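Local coordinates for polyketide synthase PksJ (Bacillus subtilis subsp. subtilis, PDB 4J1Q), which carries a ketoreductase domain that uses NADPH to reduce alpha- and beta-keto groups stereoselectively on the bacillaene polyketide assembly line, at residues A[46-51]-A[108-113]; A[144-149]-A[171-176]; A[197-202]-A[418-423]. One frame throughout, in Å; residues are numbered along the deposited sequence.

Interactions 1 and 2 belong to one continuous run of parallel strands in the N-terminal, structural part of the domain, while interaction 3 lies in the cofactor-binding part. The first two have centres about 15 Å apart and meet where strands 108-115 and 140-147 are neighbours: Ala-112 O and Ile-145 N, 2.6 Å apart, make a probable hydrogen bond, and Ile-113 packs on Ile-147. Interaction 3 is remote, its centre about 42 Å from that of interaction 1 and about 34 Å from that of interaction 2. It lies on the cofactor's side of the protein, the side chain of Phe-419 about 10 Å from the bound NADPH.

Interaction 1 (A[46-51]-A[108-113]); sequences EHIIVL and IIIQAI
His-47 reaches across to Gln-111 while Ile-109 lies under its ring. Among the polar contacts, His-47 NE2 donates to Gln-111 OE1 at 2.9 Å. The bond is bent, 137° at the hydrogen: the amide oxygen lies near the imidazole plane, but the donor stands well above the carbonyl plane. Gln-111 NE2 is held by Gln-143 OE1 and by Leu-160 O of helix 156-164, which fixes the amide with its oxygen turned to His-47. At the start of the strand, the Glu-46 carboxylate forms salt bridges with Lys-99 and Lys-102, and Glu-46 CB lies beside Ile-108 CG2.

The backbones form a parallel ladder of five bonds. The longest is Ile-109 N to Glu-46 O, 3.1 Å, and the shortest include Ile-113 N to Val-50 O, 2.7 Å. Flanked by strands 70-74 and 140-147, the pair belongs to the Rossmann-like structural subdomain, as in polyketide synthase ketoreductases.

Of the apolar contacts, a CH-pi one stands out: Ile-109 CG2, held between its own backbone N and carbonyl carbon (CG1 at chi1 -173°), sits 3.6 Å from the centroid of the His-47 ring. Ile-110 CG2 lies alongside Val-50 CG2 on the face it shares with Ile-48. On the face of His-47 and Gln-111, Leu-51 CD2 packs 3.6 Å from Ile-113 CG1.

Backbone bonds and aliphatic packing do most joining, around one polar link: the buried Gln-111 side-chain amide, satisfied at oxygen and nitrogen.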
loop_
_atom_site.group_PDB
_atom_site.type_symbol
_atom_site.label_atom_id
_atom_site.label_comp_id
_atom_site.label_asym_id
_atom_site.label_seq_id
_atom_site.Cartn_x
_atom_site.Cartn_y
_atom_site.Cartn_z
ATOM N N GLU A 46 -9.651 -22.608 16.339
ATOM C CA GLU A 46 -8.677 -21.780 17.039
ATOM C C GLU A 46 -8.971 -20.287 16.922
ATOM O O GLU A 46 -9.529 -19.822 15.926
ATOM C CB GLU A 46 -7.259 -22.091 16.551
ATOM C CG GLU A 46 -6.168 -21.790 17.570
ATOM C CD GLU A 46 -4.851 -22.487 17.253
ATOM O OE1 GLU A 46 -3.788 -21.949 17.646
ATOM O OE2 GLU A 46 -4.879 -23.568 16.620
ATOM N N HIS A 47 -8.622 -19.545 17.967
ATOM C CA HIS A 47 -8.825 -18.104 18.004
ATOM C C HIS A 47 -7.572 -17.408 18.428
ATOM O O HIS A 47 -7.060 -17.625 19.543
ATOM C CB HIS A 47 -9.952 -17.726 18.955
ATOM C CG HIS A 47 -10.314 -16.256 18.916
ATOM N ND1 HIS A 47 -11.535 -15.803 19.240
ATOM C CD2 HIS A 47 -9.568 -15.138 18.535
ATOM C CE1 HIS A 47 -11.568 -14.464 19.115
ATOM N NE2 HIS A 47 -10.353 -14.054 18.712
ATOM N N ILE A 48 -7.079 -16.542 17.535
ATOM C CA ILE A 48 -5.837 -15.819 17.768
ATOM C C ILE A 48 -6.051 -14.328 17.661
ATOM O O ILE A 48 -6.723 -13.853 16.742
ATOM C CB ILE A 48 -4.742 -16.230 16.776
ATOM C CG1 ILE A 48 -4.536 -17.733 16.828
ATOM C CG2 ILE A 48 -3.440 -15.495 17.072
ATOM C CD1 ILE A 48 -3.237 -18.190 16.216
ATOM N N ILE A 49 -5.498 -13.595 18.619
ATOM C CA ILE A 49 -5.571 -12.147 18.608
ATOM C C ILE A 49 -4.194 -11.538 18.792
ATOM O O ILE A 49 -3.440 -11.951 19.672
ATOM C CB ILE A 49 -6.543 -11.595 19.662
ATOM C CG1 ILE A 49 -6.155 -12.074 21.053
ATOM C CG2 ILE A 49 -7.956 -12.052 19.351
ATOM C CD1 ILE A 49 -7.053 -11.544 22.161
ATOM N N VAL A 50 -3.840 -10.623 17.890
ATOM C CA VAL A 50 -2.512 -10.025 17.862
ATOM C C VAL A 50 -2.642 -8.544 18.163
ATOM O O VAL A 50 -3.401 -7.855 17.500
ATOM C CB VAL A 50 -1.859 -10.203 16.472
ATOM C CG1 VAL A 50 -0.445 -9.648 16.440
ATOM C CG2 VAL A 50 -1.872 -11.663 16.067
ATOM N N LEU A 51 -1.944 -8.075 19.193
ATOM C CA LEU A 51 -2.008 -6.668 19.626
ATOM C C LEU A 51 -0.731 -5.927 19.253
ATOM O O LEU A 51 0.361 -6.298 19.686
ATOM C CB LEU A 51 -2.214 -6.555 21.147
ATOM C CG LEU A 51 -2.936 -7.675 21.885
ATOM C CD1 LEU A 51 -2.686 -7.536 23.383
ATOM C CD2 LEU A 51 -4.429 -7.631 21.575
ATOM N N ILE A 108 -9.796 -21.226 11.510
ATOM C CA ILE A 108 -9.137 -20.387 12.462
ATOM C C ILE A 108 -9.438 -18.914 12.248
ATOM O O ILE A 108 -9.781 -18.497 11.153
ATOM C CB ILE A 108 -7.630 -20.635 12.461
ATOM C CG1 ILE A 108 -7.360 -22.148 12.395
ATOM C CG2 ILE A 108 -6.992 -19.951 13.662
ATOM C CD1 ILE A 108 -6.045 -22.591 13.000
ATOM N N ILE A 109 -9.370 -18.162 13.341
ATOM C CA ILE A 109 -9.630 -16.743 13.334
ATOM C C ILE A 109 -8.430 -16.000 13.926
ATOM O O ILE A 109 -7.929 -16.365 14.999
ATOM C CB ILE A 109 -10.910 -16.392 14.127
ATOM C CG1 ILE A 109 -11.224 -14.907 13.951
ATOM C CG2 ILE A 109 -10.725 -16.715 15.606
ATOM C CD1 ILE A 109 -12.661 -14.513 14.250
ATOM N N ILE A 110 -7.883 -15.065 13.143
ATOM C CA ILE A 110 -6.936 -14.092 13.670
ATOM C C ILE A 110 -7.546 -12.708 13.633
ATOM O O ILE A 110 -8.093 -12.297 12.612
ATOM C CB ILE A 110 -5.629 -14.051 12.866
ATOM C CG1 ILE A 110 -5.259 -15.445 12.387
ATOM C CG2 ILE A 110 -4.509 -13.438 13.697
ATOM C CD1 ILE A 110 -3.971 -15.472 11.599
ATOM N N GLN A 111 -7.403 -11.985 14.737
ATOM C CA GLN A 111 -7.825 -10.605 14.811
ATOM C C GLN A 111 -6.647 -9.751 15.231
ATOM O O GLN A 111 -6.006 -10.010 16.271
ATOM C CB GLN A 111 -8.943 -10.440 15.829
ATOM C CG GLN A 111 -10.077 -11.433 15.655
ATOM C CD GLN A 111 -11.195 -11.204 16.656
ATOM O OE1 GLN A 111 -10.981 -11.313 17.862
ATOM N NE2 GLN A 111 -12.378 -10.843 16.162
ATOM N N ALA A 112 -6.364 -8.734 14.424
ATOM C CA ALA A 112 -5.285 -7.814 14.728
ATOM C C ALA A 112 -5.876 -6.583 15.344
ATOM O O ALA A 112 -6.869 -6.031 14.846
ATOM C CB ALA A 112 -4.501 -7.458 13.482
ATOM N N ILE A 113 -5.302 -6.182 16.472
ATOM C CA ILE A 113 -5.771 -4.993 17.143
ATOM C C ILE A 113 -4.777 -3.881 16.925
ATOM O O ILE A 113 -3.608 -4.004 17.267
ATOM C CB ILE A 113 -6.007 -5.234 18.639
ATOM C CG1 ILE A 113 -6.638 -6.611 18.855
ATOM C CG2 ILE A 113 -6.913 -4.167 19.199
ATOM C CD1 ILE A 113 -8.009 -6.816 18.243
#

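Interaction 2 (A[144-149]-A[171-176]); sequences VIEIEK and QIRYEA
Val-144 to Ile-147 and Gln-171 to Glu-175 run as parallel strands whose axes approach to 4.8 Å and are inclined at 16°, with Ile-172 and Tyr-174 each bonded through both N and O to the neighbouring strand. Ile-172 N donates to Val-144 O, and Ile-172 O accepts from Glu-146 N; Tyr-174 N repeats the pattern with Glu-146 O, at 3.0 Å and almost straight. Glu-148 N to Tyr-174 O carries the ladder one step beyond the end of strand 140-147.

On the face of Ile-145 and Ile-147, the Tyr-174 ring offers an edge to its neighbours. Ile-145 CG2 lies near the ring plane, 3.8 Å from Tyr-174 CD2. The phenol oxygen is bonded to Asp-163 of helix 156-164 and to Arg-179. That helix links these two strands in a beta-alpha-beta crossover and covers this face, with Leu-160 on Ile-145 and Leu-156 on Ile-147. Such units build the truncated Rossmann-like structural subdomain that accompanies the catalytic one in polyketide synthase ketoreductases.

The other face carries a salt-bridge network of Glu-146, Arg-173 and Glu-175. Glu-146 OE1 meets Arg-173 NH2 at 3.2 Å in a salt bridge whose hydrogen bond is weak, the carboxylate and guanidinium planes 76° apart. Firmer is the bond within one strand, where Arg-173 NE donates to Glu-175 OE2 at 2.9 Å. The oxygen lies in the guanidinium plane but is approached from above its own carboxylate plane. With CG wedged between backbone N and carbonyl carbon (chi1 71°), Glu-175 sends its carboxylate back to Arg-173. Its other oxygen, OE1, stands 4.1 Å from Glu-148 OE1, a like-charge proximity that Arg-173 probably eases. At the start of strand 171-175, on the same face, Val-144 CG1 presses on Gln-171 CG at 3.4 Å.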
loop_
_atom_site.group_PDB
_atom_site.type_symbol
_atom_site.label_atom_id
_atom_site.label_comp_id
_atom_site.label_asym_id
_atom_site.label_seq_id
_atom_site.Cartn_x
_atom_site.Cartn_y
_atom_site.Cartn_z
ATOM N N VAL A 144 -8.720 -7.152 10.768
ATOM C CA VAL A 144 -7.926 -6.117 11.381
ATOM C C VAL A 144 -8.885 -5.140 12.032
ATOM O O VAL A 144 -9.914 -4.801 11.456
ATOM C CB VAL A 144 -7.043 -5.415 10.333
ATOM C CG1 VAL A 144 -7.895 -5.075 9.128
ATOM C CG2 VAL A 144 -6.406 -4.169 10.915
ATOM N N ILE A 145 -8.638 -4.849 13.300
ATOM C CA ILE A 145 -9.551 -4.049 14.095
ATOM C C ILE A 145 -8.804 -2.855 14.665
ATOM O O ILE A 145 -7.929 -3.005 15.523
ATOM C CB ILE A 145 -10.152 -4.877 15.246
ATOM C CG1 ILE A 145 -11.115 -5.937 14.691
ATOM C CG2 ILE A 145 -10.840 -3.963 16.256
ATOM C CD1 ILE A 145 -11.211 -7.179 15.548
ATOM N N GLU A 146 -9.154 -1.672 14.183
ATOM C CA GLU A 146 -8.454 -0.447 14.556
ATOM C C GLU A 146 -9.220 0.224 15.694
ATOM O O GLU A 146 -10.432 0.395 15.612
ATOM C CB GLU A 146 -8.373 0.507 13.350
ATOM C CG GLU A 146 -7.676 -0.083 12.128
ATOM C CD GLU A 146 -7.971 0.672 10.828
ATOM O OE1 GLU A 146 -7.886 1.931 10.801
ATOM O OE2 GLU A 146 -8.260 -0.005 9.817
ATOM N N ILE A 147 -8.520 0.595 16.759
ATOM C CA ILE A 147 -9.187 1.066 17.967
ATOM C C ILE A 147 -8.558 2.356 18.441
ATOM O O ILE A 147 -7.346 2.420 18.657
ATOM C CB ILE A 147 -9.075 0.045 19.099
ATOM C CG1 ILE A 147 -9.788 -1.247 18.708
ATOM C CG2 ILE A 147 -9.626 0.626 20.401
ATOM C CD1 ILE A 147 -9.564 -2.381 19.682
ATOM N N GLU A 148 -9.395 3.367 18.639
ATOM C CA GLU A 148 -8.939 4.708 19.005
ATOM C C GLU A 148 -8.274 4.768 20.387
ATOM O O GLU A 148 -7.219 5.391 20.545
ATOM C CB GLU A 148 -10.098 5.710 18.920
ATOM C CG GLU A 148 -9.940 6.946 19.791
ATOM C CD GLU A 148 -9.286 8.117 19.068
ATOM O OE1 GLU A 148 -9.569 8.344 17.869
ATOM O OE2 GLU A 148 -8.501 8.838 19.715
ATOM N N LYS A 149 -8.902 4.152 21.387
ATOM C CA LYS A 149 -8.233 3.914 22.676
ATOM C C LYS A 149 -8.769 2.639 23.286
ATOM O O LYS A 149 -9.727 2.675 24.051
ATOM C CB LYS A 149 -8.458 5.072 23.664
ATOM C CG LYS A 149 -8.415 6.469 23.054
ATOM C CD LYS A 149 -7.005 6.857 22.647
ATOM C CE LYS A 149 -6.361 7.749 23.688
ATOM N NZ LYS A 149 -4.886 7.585 23.600
ATOM N N GLN A 171 -12.227 -5.388 7.680
ATOM C CA GLN A 171 -11.624 -4.226 8.298
ATOM C C GLN A 171 -12.657 -3.460 9.093
ATOM O O GLN A 171 -13.699 -3.062 8.581
ATOM C CB GLN A 171 -10.967 -3.334 7.257
ATOM C CG GLN A 171 -9.843 -4.042 6.531
ATOM C CD GLN A 171 -9.353 -3.257 5.342
ATOM O OE1 GLN A 171 -9.987 -3.257 4.281
ATOM N NE2 GLN A 171 -8.287 -2.505 5.543
ATOM N N ILE A 172 -12.360 -3.276 10.365
ATOM C CA ILE A 172 -13.338 -2.823 11.318
ATOM C C ILE A 172 -12.732 -1.691 12.138
ATOM O O ILE A 172 -11.529 -1.672 12.375
ATOM C CB ILE A 172 -13.854 -4.001 12.192
ATOM C CG1 ILE A 172 -14.678 -4.948 11.309
ATOM C CG2 ILE A 172 -14.739 -3.488 13.322
ATOM C CD1 ILE A 172 -14.857 -6.348 11.855
ATOM N N ARG A 173 -13.537 -0.680 12.418
ATOM C CA ARG A 173 -13.066 0.493 13.115
ATOM C C ARG A 173 -13.958 0.849 14.329
ATOM O O ARG A 173 -15.161 1.038 14.185
ATOM C CB ARG A 173 -13.019 1.664 12.163
ATOM C CG ARG A 173 -12.209 2.829 12.701
ATOM C CD ARG A 173 -11.470 3.512 11.573
ATOM N NE ARG A 173 -11.150 4.889 11.928
ATOM C CZ ARG A 173 -10.035 5.517 11.578
ATOM N NH1 ARG A 173 -9.849 6.779 11.945
ATOM N NH2 ARG A 173 -9.112 4.886 10.860
ATOM N N TYR A 174 -13.333 0.998 15.493
ATOM C CA TYR A 174 -14.011 1.512 16.676
ATOM C C TYR A 174 -13.379 2.820 17.120
ATOM O O TYR A 174 -12.188 2.854 17.438
ATOM C CB TYR A 174 -13.939 0.502 17.824
ATOM C CG TYR A 174 -14.623 -0.811 17.530
ATOM C CD1 TYR A 174 -16.014 -0.903 17.494
ATOM C CD2 TYR A 174 -13.879 -1.967 17.303
ATOM C CE1 TYR A 174 -16.645 -2.114 17.249
ATOM C CE2 TYR A 174 -14.500 -3.172 17.022
ATOM C CZ TYR A 174 -15.882 -3.244 17.013
ATOM O OH TYR A 174 -16.508 -4.445 16.771
ATOM N N GLU A 175 -14.154 3.899 17.032
ATOM C CA GLU A 175 -13.768 5.191 17.584
ATOM C C GLU A 175 -15.064 5.972 17.865
ATOM O O GLU A 175 -16.001 5.910 17.077
ATOM C CB GLU A 175 -12.933 5.960 16.563
ATOM C CG GLU A 175 -13.735 6.460 15.390
ATOM C CD GLU A 175 -12.875 7.164 14.365
ATOM O OE1 GLU A 175 -12.144 8.106 14.741
ATOM O OE2 GLU A 175 -12.970 6.811 13.162
ATOM N N ALA A 176 -15.149 6.627 19.020
ATOM C CA ALA A 176 -16.319 7.462 19.377
ATOM C C ALA A 176 -17.666 6.711 19.408
ATOM O O ALA A 176 -18.682 7.196 18.876
ATOM C CB ALA A 176 -16.410 8.681 18.464
#

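Interaction 3 (A[197-202]-A[418-423]); sequences MPWRDE and AFYQGI
Met-197 lies across one face of the Tyr-420 ring. Kept extended by chi2 169° and chi3 168°, its chain spans the ring from one edge to the other: CG sits 3.7 Å from the centroid in a CH-pi contact, SD follows at 4.3 Å as a Met-aromatic contact, and CE ends 3.5 Å from Tyr-420 CE2. Phe-419 CD2, from the preceding residue of the helix, lies over the rim of the opposite face. Pro-198 comes to the ring edge instead, with CD 3.5 Å from Tyr-420 CE1, and its CG touches Ile-423 CD1 one helical turn on.

Segment 197-202 belongs to the connection that leads from strand 178-186 into strand 204-208, the strand that probably precedes the glycine-rich turn of the Rossmann fold. Helix 412-425 therefore packs on the start of the NADPH-binding Rossmann subdomain, beside helix 213-226 and strand 332-338, where Ile-334 touches both Phe-419 and Ile-423.

Trp-199 closes the far end of the phenol. Its indole NE1 points at Tyr-420 OH, which lies near the indole plane; the planes of the five-membered ring and the phenol are 87° apart. The modelled separation of NE1 and OH, 2.3 Å, is doubtfully short for a hydrogen bond, though the pairing is plausible. The same hydroxyl has a weak bond to Glu-221. Above the indole, Pro-198 CG covers the centre of one face, while Trp-199 CZ2 approaches Phe-419 CE2 at 4.0 Å. Tyr-205 meets the Trp-199 ring edge-to-face, as Phe-218 does that of Phe-419.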
loop_
_atom_site.group_PDB
_atom_site.type_symbol
_atom_site.label_atom_id
_atom_site.label_comp_id
_atom_site.label_asym_id
_atom_site.label_seq_id
_atom_site.Cartn_x
_atom_site.Cartn_y
_atom_site.Cartn_z
ATOM N N MET A 197 -4.060 19.326 -14.573
ATOM C CA MET A 197 -2.772 18.678 -14.366
ATOM C C MET A 197 -1.854 19.402 -13.404
ATOM O O MET A 197 -1.989 20.601 -13.185
ATOM C CB MET A 197 -2.081 18.452 -15.691
ATOM C CG MET A 197 -2.931 17.619 -16.626
ATOM S SD MET A 197 -2.271 17.597 -18.297
ATOM C CE MET A 197 -3.256 16.271 -18.986
ATOM N N PRO A 198 -0.931 18.659 -12.798
ATOM C CA PRO A 198 -0.109 19.143 -11.698
ATOM C C PRO A 198 1.243 19.703 -12.151
ATOM O O PRO A 198 2.043 20.145 -11.317
ATOM C CB PRO A 198 0.119 17.878 -10.871
ATOM C CG PRO A 198 0.099 16.777 -11.886
ATOM C CD PRO A 198 -0.982 17.189 -12.845
ATOM N N TRP A 199 1.506 19.652 -13.449
ATOM C CA TRP A 199 2.833 19.983 -13.977
ATOM C C TRP A 199 3.190 21.452 -13.933
ATOM O O TRP A 199 2.402 22.307 -14.344
ATOM C CB TRP A 199 2.963 19.460 -15.394
ATOM C CG TRP A 199 2.539 18.028 -15.532
ATOM C CD1 TRP A 199 1.601 17.494 -16.417
ATOM C CD2 TRP A 199 2.978 16.892 -14.711
ATOM N NE1 TRP A 199 1.518 16.123 -16.265
ATOM C CE2 TRP A 199 2.288 15.711 -15.240
ATOM C CE3 TRP A 199 3.867 16.744 -13.667
ATOM C CZ2 TRP A 199 2.491 14.453 -14.725
ATOM C CZ3 TRP A 199 4.074 15.463 -13.149
ATOM C CH2 TRP A 199 3.392 14.344 -13.655
ATOM N N ARG A 200 4.393 21.746 -13.435
ATOM C CA ARG A 200 5.052 23.037 -13.650
ATOM C C ARG A 200 6.098 22.910 -14.747
ATOM O O ARG A 200 7.013 22.081 -14.660
ATOM C CB ARG A 200 5.736 23.514 -12.368
ATOM C CG ARG A 200 4.775 23.812 -11.237
ATOM C CD ARG A 200 5.518 24.282 -10.003
ATOM N NE ARG A 200 4.588 24.532 -8.906
ATOM C CZ ARG A 200 4.956 24.875 -7.678
ATOM N NH1 ARG A 200 6.245 25.014 -7.387
ATOM N NH2 ARG A 200 4.038 25.064 -6.740
ATOM N N ASP A 201 5.983 23.782 -15.753
ATOM C CA ASP A 201 6.783 23.677 -16.968
ATOM C C ASP A 201 8.263 23.699 -16.645
ATOM O O ASP A 201 9.037 22.910 -17.183
ATOM C CB ASP A 201 6.446 24.790 -17.957
ATOM C CG ASP A 201 5.214 24.477 -18.791
ATOM O OD1 ASP A 201 5.217 23.467 -19.532
ATOM O OD2 ASP A 201 4.232 25.238 -18.695
ATOM N N GLU A 202 8.649 24.551 -15.706
ATOM C CA GLU A 202 9.930 24.366 -15.045
ATOM C C GLU A 202 9.741 23.697 -13.682
ATOM O O GLU A 202 8.626 23.627 -13.170
ATOM C CB GLU A 202 10.679 25.698 -14.924
ATOM C CG GLU A 202 10.948 26.380 -16.265
ATOM C CD GLU A 202 12.207 27.234 -16.269
ATOM O OE1 GLU A 202 12.367 28.057 -15.342
ATOM O OE2 GLU A 202 13.011 27.109 -17.226
ATOM N N ALA A 418 -6.723 8.147 -15.422
ATOM C CA ALA A 418 -7.034 7.832 -14.030
ATOM C C ALA A 418 -6.064 8.536 -13.081
ATOM O O ALA A 418 -6.449 9.073 -12.055
ATOM C CB ALA A 418 -6.974 6.336 -13.820
ATOM N N PHE A 419 -4.812 8.606 -13.488
ATOM C CA PHE A 419 -3.820 9.310 -12.712
ATOM C C PHE A 419 -4.195 10.766 -12.512
ATOM O O PHE A 419 -4.144 11.256 -11.392
ATOM C CB PHE A 419 -2.462 9.192 -13.370
ATOM C CG PHE A 419 -1.396 10.028 -12.715
ATOM C CD1 PHE A 419 -0.728 9.582 -11.578
ATOM C CD2 PHE A 419 -0.977 11.228 -13.313
ATOM C CE1 PHE A 419 0.287 10.338 -11.011
ATOM C CE2 PHE A 419 0.052 11.976 -12.768
ATOM C CZ PHE A 419 0.725 11.511 -11.646
ATOM N N TYR A 420 -4.572 11.450 -13.596
ATOM C CA TYR A 420 -4.987 12.849 -13.518
ATOM C C TYR A 420 -6.302 13.022 -12.747
ATOM O O TYR A 420 -6.417 13.887 -11.875
ATOM C CB TYR A 420 -5.080 13.486 -14.923
ATOM C CG TYR A 420 -3.720 13.773 -15.535
ATOM C CD1 TYR A 420 -2.788 14.537 -14.846
ATOM C CD2 TYR A 420 -3.333 13.206 -16.746
ATOM C CE1 TYR A 420 -1.509 14.739 -15.336
ATOM C CE2 TYR A 420 -2.056 13.412 -17.262
ATOM C CZ TYR A 420 -1.150 14.190 -16.553
ATOM O OH TYR A 420 0.110 14.449 -17.062
ATOM N N GLN A 421 -7.271 12.157 -13.025
ATOM C CA GLN A 421 -8.525 12.184 -12.290
ATOM C C GLN A 421 -8.313 11.962 -10.787
ATOM O O GLN A 421 -9.066 12.493 -9.965
ATOM C CB GLN A 421 -9.461 11.104 -12.811
ATOM C CG GLN A 421 -10.042 11.363 -14.182
ATOM C CD GLN A 421 -10.985 10.257 -14.604
ATOM O OE1 GLN A 421 -11.583 9.582 -13.765
ATOM N NE2 GLN A 421 -11.108 10.054 -15.908
ATOM N N GLY A 422 -7.318 11.146 -10.434
ATOM C CA GLY A 422 -7.070 10.821 -9.032
ATOM C C GLY A 422 -6.532 12.018 -8.284
ATOM O O GLY A 422 -6.845 12.225 -7.129
ATOM N N ILE A 423 -5.732 12.828 -8.964
ATOM C CA ILE A 423 -5.158 14.002 -8.338
ATOM C C ILE A 423 -6.246 15.024 -8.002
ATOM O O ILE A 423 -6.348 15.467 -6.853
ATOM C CB ILE A 423 -4.107 14.661 -9.245
ATOM C CG1 ILE A 423 -2.941 13.690 -9.472
ATOM C CG2 ILE A 423 -3.655 15.992 -8.657
ATOM C CD1 ILE A 423 -1.734 14.294 -10.168
#